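PDB 2AFB: 2-keto-3-deoxygluconate kinase from Thermotoga maritima, which probably catalyses the ATP-dependent phosphorylation of 2-keto-3-deoxygluconate to the 6-phosphate, as a member of the pfkB (ribokinase-like) family of carbohydrate kinases. Local coordinates for residues A312-A317 against E335-L340; Q273-N278 against D307-A312; A52-M57 against A297-S302; N262-M267 against Y280-V285. All blocks are in the same frame, centred on the assembly; numbering follows the deposited sequence.

Contact 1. Residues A312-A317 against E335-L340. With CA (calcium ion), chain G.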
loop_
_atom_site.group_PDB
_atom_site.type_symbol
_atom_site.label_atom_id
_atom_site.label_comp_id
_atom_site.label_asym_id
_atom_site.label_seq_id
_atom_site.Cartn_x
_atom_site.Cartn_y
_atom_site.Cartn_z
ATOM N N ALA A 312 0.669 28.540 -28.518
ATOM C CA ALA A 312 0.220 27.222 -28.929
ATOM C C ALA A 312 1.209 26.168 -28.480
ATOM O O ALA A 312 0.792 25.153 -27.945
ATOM C CB ALA A 312 0.013 27.134 -30.441
ATOM N N GLU A 313 2.501 26.403 -28.674
ATOM C CA GLU A 313 3.492 25.379 -28.351
ATOM C C GLU A 313 3.558 25.156 -26.850
ATOM O O GLU A 313 3.577 24.005 -26.399
ATOM C CB GLU A 313 4.895 25.729 -28.867
ATOM C CG GLU A 313 5.050 25.833 -30.361
ATOM C CD GLU A 313 4.681 24.563 -31.166
ATOM O OE1 GLU A 313 4.490 23.433 -30.602
ATOM O OE2 GLU A 313 4.608 24.720 -32.409
ATOM N N PHE A 314 3.582 26.253 -26.087
ATOM C CA PHE A 314 3.650 26.197 -24.637
ATOM C C PHE A 314 2.418 25.471 -24.079
ATOM O O PHE A 314 2.526 24.574 -23.233
ATOM C CB PHE A 314 3.712 27.605 -24.058
ATOM C CG PHE A 314 3.925 27.645 -22.574
ATOM C CD1 PHE A 314 5.226 27.710 -22.047
ATOM C CD2 PHE A 314 2.839 27.692 -21.704
ATOM C CE1 PHE A 314 5.414 27.760 -20.687
ATOM C CE2 PHE A 314 3.038 27.733 -20.347
ATOM C CZ PHE A 314 4.321 27.788 -19.842
ATOM N N ALA A 315 1.235 25.865 -24.530
ATOM C CA ALA A 315 0.015 25.216 -24.026
ATOM C C ALA A 315 -0.143 23.753 -24.470
ATOM O O ALA A 315 -0.624 22.935 -23.709
ATOM C CB ALA A 315 -1.200 26.010 -24.403
ATOM N N ALA A 316 0.210 23.427 -25.702
ATOM C CA ALA A 316 0.299 21.997 -26.107
ATOM C C ALA A 316 1.287 21.222 -25.216
ATOM O O ALA A 316 0.968 20.152 -24.691
ATOM C CB ALA A 316 0.700 21.883 -27.593
ATOM N N ALA A 317 2.486 21.756 -25.038
ATOM C CA ALA A 317 3.480 21.118 -24.166
ATOM C C ALA A 317 2.962 20.818 -22.740
ATOM O O ALA A 317 3.112 19.699 -22.217
ATOM C CB ALA A 317 4.730 21.941 -24.124
ATOM N N GLU A 335 9.999 25.930 -16.674
ATOM C CA GLU A 335 11.156 25.384 -17.329
ATOM C C GLU A 335 10.869 24.038 -17.991
ATOM O O GLU A 335 11.333 23.805 -19.084
ATOM C CB GLU A 335 12.298 25.239 -16.329
ATOM C CG GLU A 335 13.556 24.529 -16.920
ATOM C CD GLU A 335 14.833 24.493 -15.972
ATOM O OE1 GLU A 335 14.727 24.885 -14.781
ATOM O OE2 GLU A 335 15.947 24.086 -16.442
ATOM N N GLU A 336 10.166 23.153 -17.284
ATOM C CA GLU A 336 9.825 21.809 -17.762
ATOM C C GLU A 336 8.980 21.852 -19.019
ATOM O O GLU A 336 9.242 21.142 -19.991
ATOM C CB GLU A 336 9.086 21.007 -16.653
ATOM C CG GLU A 336 10.079 20.530 -15.567
ATOM C CD GLU A 336 9.423 19.954 -14.246
ATOM O OE1 GLU A 336 8.196 20.146 -14.024
ATOM O OE2 GLU A 336 10.177 19.335 -13.425
ATOM N N ILE A 337 7.961 22.697 -18.996
ATOM C CA ILE A 337 7.108 22.923 -20.157
ATOM C C ILE A 337 7.905 23.496 -21.335
ATOM O O ILE A 337 7.801 23.012 -22.462
ATOM C CB ILE A 337 5.947 23.887 -19.782
ATOM C CG1 ILE A 337 5.166 23.340 -18.603
ATOM C CG2 ILE A 337 5.054 24.199 -21.016
ATOM C CD1 ILE A 337 4.147 24.274 -18.071
ATOM N N GLU A 338 8.683 24.551 -21.098
ATOM C CA GLU A 338 9.481 25.126 -22.171
ATOM C C GLU A 338 10.434 24.129 -22.787
ATOM O O GLU A 338 10.641 24.149 -23.993
ATOM C CB GLU A 338 10.316 26.308 -21.678
ATOM C CG GLU A 338 9.498 27.557 -21.447
ATOM C CD GLU A 338 10.316 28.724 -20.880
ATOM O OE1 GLU A 338 11.467 28.498 -20.381
ATOM O OE2 GLU A 338 9.785 29.875 -20.940
ATOM N N LYS A 339 11.018 23.272 -21.951
ATOM C CA LYS A 339 11.963 22.249 -22.390
ATOM C C LYS A 339 11.311 21.292 -23.412
ATOM O O LYS A 339 11.910 20.906 -24.422
ATOM C CB LYS A 339 12.470 21.458 -21.169
ATOM C CG LYS A 339 13.537 20.383 -21.472
ATOM C CD LYS A 339 14.808 20.983 -22.069
ATOM C CE LYS A 339 15.764 19.900 -22.570
ATOM N NZ LYS A 339 16.160 19.000 -21.452
ATOM N N LEU A 340 10.062 20.931 -23.160
ATOM C CA LEU A 340 9.327 20.072 -24.084
ATOM C C LEU A 340 8.992 20.850 -25.362
ATOM O O LEU A 340 9.336 20.429 -26.446
ATOM C CB LEU A 340 8.054 19.542 -23.427
ATOM C CG LEU A 340 7.220 18.641 -24.338
ATOM C CD1 LEU A 340 8.026 17.489 -24.872
ATOM C CD2 LEU A 340 6.021 18.177 -23.581
HETATM CA CA CA G . 11.632 30.917 -19.540
HETATM O O HOH W 1 14.286 32.006 -19.701
#
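Phe314 and Ile337 meet where helix 308-322 is crossed by the short helix 334-341, a buried helix-helix joint with a calcium site at its margin. The local axes pass 8.5 Å apart at 111°. Ile337 sets a methyl over the middle of the Phe314 ring, CG2 lying 3.6 Å from the ring centroid and 14° off its normal, a CH-pi contact. That ring reaches across because Phe314 CG is anti to its N (chi1 -174°); the ring of Phe306 meets it edge-to-face. One turn on, Ala317 CB rests 3.7 Å from Ile337 O, and Leu340 CD2 closes on Ala317 O at 3.6 Å. Glu338 brings its CG to the ring edge, 4.2 Å from Phe314 CE1, then extends away to chelate calcium through OE1 at 2.6 Å and OE2 at 2.5 Å. A water and His8, part of an evident histidine tag, bind the same ion, which is therefore probably incidental to the enzyme. Replacing Phe314 with an alanine would probably open a gap beneath Ile337 CG2 and leave the Glu338 stem without its aromatic neighbour. The joint thus rests on shape and dispersion; the one charged side chain that touches across, Glu338, gives its carboxylate to the metal.

Contact 2. Residues Q273-N278 against D307-A312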
loop_
_atom_site.group_PDB
_atom_site.type_symbol
_atom_site.label_atom_id
_atom_site.label_comp_id
_atom_site.label_asym_id
_atom_site.label_seq_id
_atom_site.Cartn_x
_atom_site.Cartn_y
_atom_site.Cartn_z
ATOM N N GLN A 273 -5.528 34.557 -37.483
ATOM C CA GLN A 273 -4.611 33.523 -37.979
ATOM C C GLN A 273 -4.503 32.333 -37.086
ATOM O O GLN A 273 -4.371 32.470 -35.861
ATOM C CB GLN A 273 -3.208 34.084 -38.198
ATOM C CG GLN A 273 -3.138 35.234 -39.198
ATOM C CD GLN A 273 -3.446 34.804 -40.634
ATOM O OE1 GLN A 273 -3.076 33.703 -41.070
ATOM N NE2 GLN A 273 -4.120 35.681 -41.380
ATOM N N PRO A 274 -4.503 31.145 -37.696
ATOM C CA PRO A 274 -4.357 29.942 -36.877
ATOM C C PRO A 274 -2.877 29.617 -36.651
ATOM O O PRO A 274 -2.039 29.965 -37.460
ATOM C CB PRO A 274 -5.027 28.862 -37.723
ATOM C CG PRO A 274 -4.729 29.296 -39.174
ATOM C CD PRO A 274 -4.579 30.823 -39.131
ATOM N N HIS A 275 -2.614 28.953 -35.526
ATOM C CA HIS A 275 -1.298 28.538 -35.090
ATOM C C HIS A 275 -1.423 27.155 -34.498
ATOM O O HIS A 275 -2.009 27.023 -33.434
ATOM C CB HIS A 275 -0.801 29.510 -34.017
ATOM C CG HIS A 275 -0.640 30.890 -34.527
ATOM N ND1 HIS A 275 -1.641 31.837 -34.423
ATOM C CD2 HIS A 275 0.360 31.463 -35.251
ATOM C CE1 HIS A 275 -1.243 32.949 -35.023
ATOM N NE2 HIS A 275 -0.035 32.751 -35.529
ATOM N N PHE A 276 -0.870 26.145 -35.175
ATOM C CA PHE A 276 -0.919 24.757 -34.731
ATOM C C PHE A 276 0.362 24.367 -34.019
ATOM O O PHE A 276 1.437 24.701 -34.485
ATOM C CB PHE A 276 -1.189 23.815 -35.912
ATOM C CG PHE A 276 -2.516 24.085 -36.583
ATOM C CD1 PHE A 276 -3.691 23.495 -36.109
ATOM C CD2 PHE A 276 -2.603 24.985 -37.640
ATOM C CE1 PHE A 276 -4.922 23.775 -36.719
ATOM C CE2 PHE A 276 -3.829 25.276 -38.230
ATOM C CZ PHE A 276 -4.977 24.672 -37.775
ATOM N N SER A 277 0.223 23.713 -32.847
ATOM C CA SER A 277 1.365 23.204 -32.104
ATOM C C SER A 277 1.925 21.945 -32.741
ATOM O O SER A 277 1.344 21.361 -33.632
ATOM C CB SER A 277 0.957 22.847 -30.677
ATOM O OG SER A 277 0.063 21.725 -30.630
ATOM N N ASN A 278 3.038 21.497 -32.206
ATOM C CA ASN A 278 3.475 20.145 -32.389
ATOM C C ASN A 278 2.417 19.149 -31.874
ATOM O O ASN A 278 1.659 19.438 -30.951
ATOM C CB ASN A 278 4.791 19.969 -31.648
ATOM C CG ASN A 278 5.483 18.699 -32.021
ATOM O OD1 ASN A 278 5.908 18.520 -33.171
ATOM N ND2 ASN A 278 5.580 17.772 -31.058
ATOM N N ASP A 307 3.945 35.407 -27.925
ATOM C CA ASP A 307 3.429 35.453 -29.286
ATOM C C ASP A 307 2.501 34.263 -29.527
ATOM O O ASP A 307 2.488 33.298 -28.760
ATOM C CB ASP A 307 4.517 35.644 -30.375
ATOM C CG ASP A 307 5.428 34.456 -30.557
ATOM O OD1 ASP A 307 4.960 33.332 -30.794
ATOM O OD2 ASP A 307 6.654 34.662 -30.525
ATOM N N SER A 308 1.718 34.350 -30.589
ATOM C CA SER A 308 0.651 33.398 -30.840
ATOM C C SER A 308 1.148 31.989 -31.064
ATOM O O SER A 308 0.568 31.047 -30.537
ATOM C CB SER A 308 -0.166 33.842 -32.045
ATOM O OG SER A 308 -0.793 35.073 -31.777
ATOM N N GLN A 309 2.241 31.846 -31.807
ATOM C CA GLN A 309 2.815 30.520 -32.006
ATOM C C GLN A 309 3.312 29.958 -30.673
ATOM O O GLN A 309 3.037 28.790 -30.336
ATOM C CB GLN A 309 3.922 30.513 -33.079
ATOM C CG GLN A 309 4.290 29.115 -33.580
ATOM C CD GLN A 309 3.090 28.338 -34.209
ATOM O OE1 GLN A 309 2.354 28.880 -35.024
ATOM N NE2 GLN A 309 2.912 27.072 -33.806
ATOM N N LYS A 310 3.983 30.789 -29.885
ATOM C CA LYS A 310 4.495 30.326 -28.608
ATOM C C LYS A 310 3.380 29.982 -27.665
ATOM O O LYS A 310 3.496 29.045 -26.878
ATOM C CB LYS A 310 5.488 31.320 -27.969
ATOM C CG LYS A 310 5.815 30.958 -26.525
ATOM C CD LYS A 310 6.825 31.862 -25.897
ATOM C CE LYS A 310 7.774 31.104 -24.931
ATOM N NZ LYS A 310 7.301 31.017 -23.592
ATOM N N LYS A 311 2.273 30.704 -27.730
ATOM C CA LYS A 311 1.115 30.324 -26.933
ATOM C C LYS A 311 0.650 28.902 -27.241
ATOM O O LYS A 311 0.214 28.186 -26.351
ATOM C CB LYS A 311 -0.095 31.221 -27.208
ATOM C CG LYS A 311 -0.097 32.500 -26.481
ATOM C CD LYS A 311 -1.395 33.266 -26.718
ATOM C CE LYS A 311 -1.148 34.760 -26.553
ATOM N NZ LYS A 311 -2.393 35.445 -26.197
ATOM N N ALA A 312 0.669 28.540 -28.518
ATOM C CA ALA A 312 0.220 27.222 -28.929
ATOM C C ALA A 312 1.209 26.168 -28.480
ATOM O O ALA A 312 0.792 25.153 -27.945
ATOM C CB ALA A 312 0.013 27.134 -30.441
HETATM O O HOH W 2 1.175 26.928 -37.208
#
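Strand 273-276 runs at 39° to the opening turn of helix 308-322 (segment 308-312), the segment axes 7.5 Å apart, with His275 level with Gln309 and Ser277 with Ala312. Ser308 puts its CB over one face of the imidazole, 3.5 Å from the centroid of the His275 ring, in a CH-pi contact; its hydroxyl is taken by Glu270, and His275 ND1 bonds Val268 O. Gln309 works at the ring's edge instead, with OE1 in the ring plane 3.3 Å from His275 CD2. The Gln309 chain bends at chi2 (59°), which brings its amide to the strand backbone. There NE2 donates to Phe276 O at 2.9 Å (146° at the hydrogen), approaching from above the carbonyl plane while the acceptor stays in the plane of the amide. A water accepts from Phe276 N and donates to Gln309 OE1, the latter at 3.2 Å, and NE2 has a further partner in Glu313. With an alanine at Gln309, Phe276 O would probably lose its donor and the water one of its two holds. Deeper in, Ala312 CB abuts His275 O at 3.6 Å. Asp307 caps the helix, its OD1 accepting from Lys310 N at 2.9 Å. Such an N-capped helix, laid on the central-sheet strand that is outermost within this chain, belongs to the layered alpha/beta architecture of ribokinase-like enzymes.

Contact 3. Residues A52-M57 against A297-S302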
loop_
_atom_site.group_PDB
_atom_site.type_symbol
_atom_site.label_atom_id
_atom_site.label_comp_id
_atom_site.label_asym_id
_atom_site.label_seq_id
_atom_site.Cartn_x
_atom_site.Cartn_y
_atom_site.Cartn_z
ATOM N N ALA A 52 -5.140 25.827 -10.299
ATOM C CA ALA A 52 -3.958 25.156 -9.780
ATOM C C ALA A 52 -2.818 25.295 -10.755
ATOM O O ALA A 52 -1.676 25.416 -10.304
ATOM C CB ALA A 52 -4.228 23.670 -9.453
ATOM N N PHE A 53 -3.128 25.281 -12.057
ATOM C CA PHE A 53 -2.115 25.525 -13.121
ATOM C C PHE A 53 -1.513 26.926 -12.984
ATOM O O PHE A 53 -0.308 27.144 -12.846
ATOM C CB PHE A 53 -2.715 25.307 -14.533
ATOM C CG PHE A 53 -1.715 25.458 -15.616
ATOM C CD1 PHE A 53 -1.337 26.721 -16.046
ATOM C CD2 PHE A 53 -1.058 24.358 -16.130
ATOM C CE1 PHE A 53 -0.343 26.896 -16.961
ATOM C CE2 PHE A 53 -0.068 24.531 -17.061
ATOM C CZ PHE A 53 0.293 25.806 -17.478
ATOM N N LEU A 54 -2.390 27.895 -12.959
ATOM C CA LEU A 54 -1.930 29.283 -12.793
ATOM C C LEU A 54 -1.131 29.487 -11.486
ATOM O O LEU A 54 -0.167 30.204 -11.491
ATOM C CB LEU A 54 -3.112 30.266 -12.919
ATOM C CG LEU A 54 -3.708 30.164 -14.330
ATOM C CD1 LEU A 54 -5.110 30.743 -14.334
ATOM C CD2 LEU A 54 -2.832 30.777 -15.378
ATOM N N ALA A 55 -1.529 28.859 -10.382
ATOM C CA ALA A 55 -0.714 28.933 -9.172
ATOM C C ALA A 55 0.662 28.266 -9.369
ATOM O O ALA A 55 1.667 28.806 -8.943
ATOM C CB ALA A 55 -1.452 28.342 -7.971
ATOM N N GLN A 56 0.693 27.125 -10.043
ATOM C CA GLN A 56 1.932 26.415 -10.322
ATOM C C GLN A 56 2.878 27.279 -11.201
ATOM O O GLN A 56 4.069 27.206 -11.088
ATOM C CB GLN A 56 1.606 25.058 -10.985
ATOM C CG GLN A 56 1.102 23.949 -9.974
ATOM C CD GLN A 56 2.248 23.462 -9.057
ATOM O OE1 GLN A 56 3.223 22.862 -9.521
ATOM N NE2 GLN A 56 2.132 23.746 -7.757
HETATM N N MSE A 57 2.332 28.117 -12.071
HETATM C CA MSE A 57 3.133 29.057 -12.815
HETATM C C MSE A 57 3.551 30.289 -12.025
HETATM O O MSE A 57 4.304 31.109 -12.556
HETATM C CB MSE A 57 2.351 29.612 -14.009
HETATM C CG MSE A 57 1.845 28.630 -15.019
HETATM SE SE MSE A 57 3.233 27.499 -15.766
HETATM C CE MSE A 57 3.118 25.767 -14.587
ATOM N N ALA A 297 -2.677 27.074 -19.393
ATOM C CA ALA A 297 -1.498 27.521 -20.133
ATOM C C ALA A 297 -1.844 28.648 -21.133
ATOM O O ALA A 297 -1.065 29.610 -21.363
ATOM C CB ALA A 297 -0.861 26.331 -20.830
ATOM N N LEU A 298 -3.022 28.557 -21.728
ATOM C CA LEU A 298 -3.418 29.598 -22.690
ATOM C C LEU A 298 -3.657 30.940 -21.979
ATOM O O LEU A 298 -3.258 32.026 -22.482
ATOM C CB LEU A 298 -4.657 29.158 -23.460
ATOM C CG LEU A 298 -5.114 30.093 -24.577
ATOM C CD1 LEU A 298 -4.045 30.287 -25.620
ATOM C CD2 LEU A 298 -6.383 29.523 -25.182
ATOM N N ILE A 299 -4.242 30.866 -20.780
ATOM C CA ILE A 299 -4.465 32.052 -19.951
ATOM C C ILE A 299 -3.111 32.644 -19.544
ATOM O O ILE A 299 -2.878 33.861 -19.656
ATOM C CB ILE A 299 -5.243 31.702 -18.709
ATOM C CG1 ILE A 299 -6.677 31.357 -19.096
ATOM C CG2 ILE A 299 -5.248 32.817 -17.721
ATOM C CD1 ILE A 299 -7.430 30.638 -17.983
ATOM N N TYR A 300 -2.244 31.767 -19.050
ATOM C CA TYR A 300 -0.908 32.150 -18.639
ATOM C C TYR A 300 -0.226 32.851 -19.802
ATOM O O TYR A 300 0.251 33.946 -19.627
ATOM C CB TYR A 300 -0.076 30.948 -18.155
ATOM C CG TYR A 300 1.311 31.315 -17.732
ATOM C CD1 TYR A 300 1.540 32.043 -16.566
ATOM C CD2 TYR A 300 2.414 30.994 -18.524
ATOM C CE1 TYR A 300 2.845 32.400 -16.181
ATOM C CE2 TYR A 300 3.704 31.369 -18.148
ATOM C CZ TYR A 300 3.900 32.059 -16.976
ATOM O OH TYR A 300 5.179 32.413 -16.618
ATOM N N GLY A 301 -0.201 32.229 -20.986
ATOM C CA GLY A 301 0.484 32.808 -22.136
ATOM C C GLY A 301 -0.055 34.178 -22.547
ATOM O O GLY A 301 0.678 35.039 -22.980
ATOM N N SER A 302 -1.358 34.350 -22.435
ATOM C CA SER A 302 -1.980 35.586 -22.794
ATOM C C SER A 302 -1.589 36.683 -21.801
ATOM O O SER A 302 -1.291 37.775 -22.230
ATOM C CB SER A 302 -3.482 35.423 -22.859
ATOM O OG SER A 302 -3.794 34.410 -23.793
#
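Phe53 and Tyr300 both carry CG anti to the backbone N (chi1 -176° for Phe53), sending their rings into the interface between helices 46-56 and 290-304, while the chain of Met57, bent at chi2 and chi3, curls in between them. The segment axes are 9.6 Å apart and cross at 45°. On one side of the Phe53 ring, near its rim, lies the backbone of Ala297, with N 3.4 Å from Phe53 CE1; the Ala297 methyl follows, its CB 3.6 Å from Phe53 CZ. The opposite face of that ring is met by the terminal methyl of Met57, a selenomethionine introduced in place of methionine. Met57 crosses Tyr300 at about a right angle. Its CB is 3.6 Å from Tyr300 CE1, its CG makes a CH-pi contact, and its SE stands 4.5 Å from the centroid of the Tyr300 ring, only 10° off the normal: a Met-aromatic contact over the face. Leu54 packs on Ile299, its CD2 3.9 Å from Ile299 CG2, and slides past Tyr300 in the opposite direction. Phe314 and Ala318 close over Ala297, and Ile337 over Met57, tying this interface to the next helices. Helix 290-304 begins within the Gly-Ala-Gly-Asp signature of the pfkB family, which in relatives forms the anion hole at the phosphoryl-transfer site; the residues here lie further along it. Every touching residue is buried and the meeting side chains are apolar or aromatic, with Ala297 N over the ring the polar atom among these contacts; cohesion comes from dispersion and polarisable ring faces, without hydrogen bonds between the segments.

Contact 4. Residues N262-M267 against Y280-V285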
loop_
_atom_site.group_PDB
_atom_site.type_symbol
_atom_site.label_atom_id
_atom_site.label_comp_id
_atom_site.label_asym_id
_atom_site.label_seq_id
_atom_site.Cartn_x
_atom_site.Cartn_y
_atom_site.Cartn_z
ATOM N N ASN A 262 -2.997 8.314 -26.992
ATOM C CA ASN A 262 -3.661 9.357 -27.768
ATOM C C ASN A 262 -2.585 10.231 -28.463
ATOM O O ASN A 262 -1.456 10.328 -28.015
ATOM C CB ASN A 262 -4.470 10.318 -26.897
ATOM C CG ASN A 262 -5.705 9.712 -26.254
ATOM O OD1 ASN A 262 -6.410 10.425 -25.526
ATOM N ND2 ASN A 262 -5.996 8.440 -26.511
ATOM N N TYR A 263 -2.960 10.823 -29.584
ATOM C CA TYR A 263 -2.213 11.911 -30.153
ATOM C C TYR A 263 -2.849 13.175 -29.649
ATOM O O TYR A 263 -4.062 13.205 -29.410
ATOM C CB TYR A 263 -2.271 11.857 -31.658
ATOM C CG TYR A 263 -1.467 10.714 -32.207
ATOM C CD1 TYR A 263 -2.036 9.451 -32.356
ATOM C CD2 TYR A 263 -0.131 10.896 -32.565
ATOM C CE1 TYR A 263 -1.306 8.405 -32.858
ATOM C CE2 TYR A 263 0.608 9.863 -33.088
ATOM C CZ TYR A 263 0.014 8.616 -33.230
ATOM O OH TYR A 263 0.749 7.580 -33.745
ATOM N N TRP A 264 -2.039 14.212 -29.459
ATOM C CA TRP A 264 -2.529 15.464 -28.861
ATOM C C TRP A 264 -1.815 16.661 -29.454
ATOM O O TRP A 264 -0.568 16.687 -29.552
ATOM C CB TRP A 264 -2.307 15.402 -27.345
ATOM C CG TRP A 264 -2.622 16.620 -26.553
ATOM C CD1 TRP A 264 -1.727 17.608 -26.156
ATOM C CD2 TRP A 264 -3.912 17.019 -26.040
ATOM N NE1 TRP A 264 -2.404 18.579 -25.428
ATOM C CE2 TRP A 264 -3.735 18.235 -25.344
ATOM C CE3 TRP A 264 -5.194 16.459 -26.085
ATOM C CZ2 TRP A 264 -4.816 18.898 -24.710
ATOM C CZ3 TRP A 264 -6.226 17.105 -25.444
ATOM C CH2 TRP A 264 -6.029 18.311 -24.771
ATOM N N SER A 265 -2.614 17.669 -29.793
ATOM C CA SER A 265 -2.102 18.930 -30.326
ATOM C C SER A 265 -3.154 19.991 -30.099
ATOM O O SER A 265 -4.279 19.673 -29.706
ATOM C CB SER A 265 -1.782 18.821 -31.816
ATOM O OG SER A 265 -2.967 18.670 -32.557
ATOM N N VAL A 266 -2.785 21.247 -30.303
ATOM C CA VAL A 266 -3.741 22.361 -30.101
ATOM C C VAL A 266 -3.611 23.384 -31.176
ATOM O O VAL A 266 -2.644 23.354 -31.955
ATOM C CB VAL A 266 -3.566 23.070 -28.724
ATOM C CG1 VAL A 266 -3.630 22.030 -27.592
ATOM C CG2 VAL A 266 -2.215 23.934 -28.684
HETATM N N MSE A 267 -4.626 24.251 -31.254
HETATM C CA MSE A 267 -4.572 25.377 -32.126
HETATM C C MSE A 267 -4.905 26.623 -31.351
HETATM O O MSE A 267 -5.853 26.637 -30.586
HETATM C CB MSE A 267 -5.564 25.235 -33.265
HETATM C CG MSE A 267 -5.466 26.361 -34.286
HETATM SE SE MSE A 267 -7.214 26.676 -35.220
HETATM C CE MSE A 267 -8.316 27.180 -33.648
ATOM N N TYR A 280 1.753 15.395 -30.342
ATOM C CA TYR A 280 2.481 14.463 -29.485
ATOM C C TYR A 280 1.757 13.123 -29.455
ATOM O O TYR A 280 0.532 13.060 -29.429
ATOM C CB TYR A 280 2.560 15.022 -28.060
ATOM C CG TYR A 280 3.283 16.340 -27.929
ATOM C CD1 TYR A 280 4.668 16.373 -27.754
ATOM C CD2 TYR A 280 2.593 17.550 -27.961
ATOM C CE1 TYR A 280 5.364 17.583 -27.624
ATOM C CE2 TYR A 280 3.274 18.760 -27.815
ATOM C CZ TYR A 280 4.658 18.760 -27.664
ATOM O OH TYR A 280 5.338 19.913 -27.551
ATOM N N GLU A 281 2.516 12.052 -29.404
ATOM C CA GLU A 281 1.922 10.752 -29.165
ATOM C C GLU A 281 2.160 10.428 -27.695
ATOM O O GLU A 281 3.281 10.430 -27.252
ATOM C CB GLU A 281 2.563 9.719 -30.085
ATOM C CG GLU A 281 1.978 8.330 -29.919
ATOM C CD GLU A 281 2.716 7.304 -30.711
ATOM O OE1 GLU A 281 2.688 7.422 -31.942
ATOM O OE2 GLU A 281 3.328 6.399 -30.102
ATOM N N ILE A 282 1.113 10.197 -26.932
ATOM C CA ILE A 282 1.256 10.148 -25.483
ATOM C C ILE A 282 0.836 8.770 -25.006
ATOM O O ILE A 282 -0.260 8.317 -25.352
ATOM C CB ILE A 282 0.314 11.198 -24.819
ATOM C CG1 ILE A 282 0.588 12.584 -25.426
ATOM C CG2 ILE A 282 0.453 11.171 -23.294
ATOM C CD1 ILE A 282 -0.332 13.669 -24.887
ATOM N N HIS A 283 1.705 8.095 -24.245
ATOM C CA HIS A 283 1.279 6.985 -23.384
ATOM C C HIS A 283 0.819 7.618 -22.088
ATOM O O HIS A 283 1.623 8.184 -21.322
ATOM C CB HIS A 283 2.393 5.981 -23.086
ATOM C CG HIS A 283 2.686 5.024 -24.190
ATOM N ND1 HIS A 283 3.177 5.420 -25.421
ATOM C CD2 HIS A 283 2.603 3.669 -24.231
ATOM C CE1 HIS A 283 3.379 4.349 -26.168
ATOM N NE2 HIS A 283 3.050 3.272 -25.465
ATOM N N ILE A 284 -0.467 7.484 -21.834
ATOM C CA ILE A 284 -1.165 8.195 -20.801
ATOM C C ILE A 284 -1.026 7.553 -19.403
ATOM O O ILE A 284 -1.157 6.349 -19.269
ATOM C CB ILE A 284 -2.674 8.256 -21.228
ATOM C CG1 ILE A 284 -2.806 9.048 -22.548
ATOM C CG2 ILE A 284 -3.508 8.841 -20.163
ATOM C CD1 ILE A 284 -4.158 8.916 -23.200
ATOM N N VAL A 285 -0.719 8.359 -18.382
ATOM C CA VAL A 285 -0.800 7.963 -16.966
ATOM C C VAL A 285 -2.208 8.373 -16.395
ATOM O O VAL A 285 -2.920 7.570 -15.761
ATOM C CB VAL A 285 0.246 8.669 -16.148
ATOM C CG1 VAL A 285 0.015 8.479 -14.661
ATOM C CG2 VAL A 285 1.633 8.236 -16.574
#
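Trp264 pairs with Tyr280, and Asn262 with Ile282, as antiparallel hydrogen-bonded pairs, and this is the tight half of the contact. Tyr280 N donates to Trp264 O at 2.8 Å, and Trp264 N returns the bond to Tyr280 O at 2.8 Å. At the other rung Ile282 N reaches Asn262 O at 2.8 Å, whereas the return bond from Asn262 N to Ile282 O is longer, 3.2 Å. The side chains of these four residues share one face; Trp264, Tyr280 and Ile282 lie against helix 308-322. Ile282 CD1 presses against Trp264 CB at 3.6 Å, and Ile284 CD1 comes up to the amide carbon Asn262 CG at 3.5 Å. Asn262 turns its OD1 to Arg254, and Trp264 NE1 bonds the hydroxyl of Ser319. Together the strands form the beta hairpin 261-270/273-283, which closes one side of the central sheet, strand 273-283 being outermost within the chain. Between the two rungs, the non-hydrogen-bonded pair Tyr263-Glu281 looks to the other face, the solvent side of the contact. Glu281 has CG anti to its N (chi1 -179°) and runs alongside the tyrosine in the same direction, with CG toward the rim, 4.1 Å from the centroid of the Tyr263 ring, 26° off the normal. Its carboxylate stands almost upright to the ring, 83° between planes, and OE1 takes a weak bond from Tyr263 OH at 2.7 Å. Glu281 is exposed to solvent. Two residues on, His283 binds a nickel ion shared with His283 of two other subunits, and Gln108 of the second subunit bonds the backbone oxygen of Glu281.

In the fold
Helix 308-322 is common to contacts 1 and 2, centres 12 Å apart, joined through Ala312 and by a probable hydrogen bond from Asn278 N to Glu313 OE1 (2.9 Å). Contact 3 packs against contact 1 through Ile337 CD1 and Met57 CE, 3.9 Å apart, and is linked to contact 2 where Lys311 NZ meets Ser302 OG at 3.0 Å. Contact 4 shares strand 273-283 with contact 2, Ser277 OG bonding Val266 N, yet its nearest atoms stay about 6 Å from contact 3. The calcium on Glu338 lies about 7 Å from the Tyr300 side chain of contact 3, a nickel about 6 Å from that of Glu281. Helix 290-304 leads back to the probable phosphoryl-transfer site.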